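Local coordinates for protein beta-galactosidase (Geobacillus stearothermophilus, PDB 4OIF) that probably hydrolyses terminal non-reducing beta-D-galactose residues in beta-D-galactosides, as a zinc-binding, trimeric member of glycosyl hydrolase family 42, at residues S402-V405 with G406-R409. Numbering follows the deposited sequence.
Sequences SGIV and GTNR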
loop_
_atom_site.group_PDB
_atom_site.type_symbol
_atom_site.label_atom_id
_atom_site.label_comp_id
_atom_site.label_asym_id
_atom_site.label_seq_id
_atom_site.Cartn_x
_atom_site.Cartn_y
_atom_site.Cartn_z
ATOM N N SER A 402 -8.440 33.642 36.028
ATOM C CA SER A 402 -8.085 32.760 37.135
ATOM C C SER A 402 -9.290 32.206 37.892
ATOM O O SER A 402 -9.172 31.220 38.610
ATOM C CB SER A 402 -7.162 33.490 38.103
ATOM O OG SER A 402 -7.769 34.678 38.557
ATOM N N GLY A 403 -10.447 32.835 37.734
ATOM C CA GLY A 403 -11.655 32.381 38.402
ATOM C C GLY A 403 -12.219 31.105 37.804
ATOM O O GLY A 403 -12.989 30.379 38.436
ATOM N N ILE A 404 -11.826 30.831 36.567
ATOM C CA ILE A 404 -12.263 29.627 35.894
ATOM C C ILE A 404 -11.490 28.405 36.429
ATOM O O ILE A 404 -11.996 27.267 36.423
ATOM C CB ILE A 404 -12.095 29.790 34.381
ATOM C CG1 ILE A 404 -12.908 31.002 33.914
ATOM C CG2 ILE A 404 -12.535 28.539 33.642
ATOM C CD1 ILE A 404 -12.472 31.565 32.560
ATOM N N VAL A 405 -10.283 28.654 36.925
ATOM C CA VAL A 405 -9.438 27.586 37.451
ATOM C C VAL A 405 -10.163 26.748 38.505
ATOM O O VAL A 405 -10.681 27.270 39.495
ATOM C CB VAL A 405 -8.135 28.142 38.061
ATOM C CG1 VAL A 405 -7.335 27.023 38.724
ATOM C CG2 VAL A 405 -7.310 28.828 36.988
ATOM N N GLY A 406 -10.212 25.443 38.269
ATOM C CA GLY A 406 -10.834 24.523 39.201
ATOM C C GLY A 406 -12.338 24.397 39.067
ATOM O O GLY A 406 -12.942 23.566 39.740
ATOM N N THR A 407 -12.957 25.213 38.218
ATOM C CA THR A 407 -14.396 25.071 38.003
ATOM C C THR A 407 -14.722 23.808 37.207
ATOM O O THR A 407 -13.989 23.423 36.282
ATOM C CB THR A 407 -15.002 26.283 37.258
ATOM O OG1 THR A 407 -14.321 26.468 36.006
ATOM C CG2 THR A 407 -14.890 27.545 38.107
ATOM N N ASN A 408 -15.831 23.179 37.569
ATOM C CA ASN A 408 -16.321 22.001 36.864
ATOM C C ASN A 408 -17.495 22.340 35.952
ATOM O O ASN A 408 -17.801 23.521 35.735
ATOM C CB ASN A 408 -16.709 20.918 37.869
ATOM C CG ASN A 408 -15.505 20.413 38.666
ATOM O OD1 ASN A 408 -14.663 19.671 38.143
ATOM N ND2 ASN A 408 -15.416 20.819 39.931
ATOM N N ARG A 409 -18.139 21.316 35.400
ATOM C CA ARG A 409 -19.217 21.544 34.441
ATOM C C ARG A 409 -20.082 20.310 34.260
ATOM O O ARG A 409 -19.967 19.595 33.258
ATOM C CB ARG A 409 -18.663 21.982 33.087
ATOM C CG ARG A 409 -17.358 21.311 32.671
ATOM C CD ARG A 409 -17.099 21.555 31.201
ATOM N NE ARG A 409 -18.081 20.843 30.393
ATOM C CZ ARG A 409 -18.417 21.176 29.154
ATOM N NH1 ARG A 409 -17.857 22.230 28.578
ATOM N NH2 ARG A 409 -19.315 20.456 28.493
#
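A type II beta turn runs from Ile-404 to Thr-407, reversing the chain beyond helix 386-399. It is closed by Thr-407 N, which donates to Ile-404 O at 2.9 Å with an N-H...O angle of 160°, coming from above the carbonyl plane. The hydroxyl of the same threonine donates to the same oxygen; Thr-407 OG1 is modelled 2.5 Å from Ile-404 O, shorter than usual and doubtful in its exact length. Both donors of one residue thus meet the carbonyl of buried Ile-404. A chi1 of 57° sets OG1 between the backbone N and carbonyl carbon of Thr-407, and from there it also meets Ile-404 CG2 at 3.6 Å. The methyl, Thr-407 CG2, rests 3.4 Å from Gly-403 O. Replacing Thr-407 with valine would probably leave Ile-404 O with the backbone bond alone from this residue and weaken the closure of the turn. Gly-406 takes the third position with positive phi, where a beta carbon would clash with Val-405 O; its N hydrogen-bonds to Asp-355 OD2. The turn belongs to the loop leading from helix 386-399, probably of the TIM barrel, to strand 413-416 of the mixed sheet, probably in the trimerisation domain, with Ile-404 packed on Tyr-640 and Phe-642 of strand 638-645 in the C-terminal antiparallel sheet and Val-405 against Tyr-8 and Ile-15.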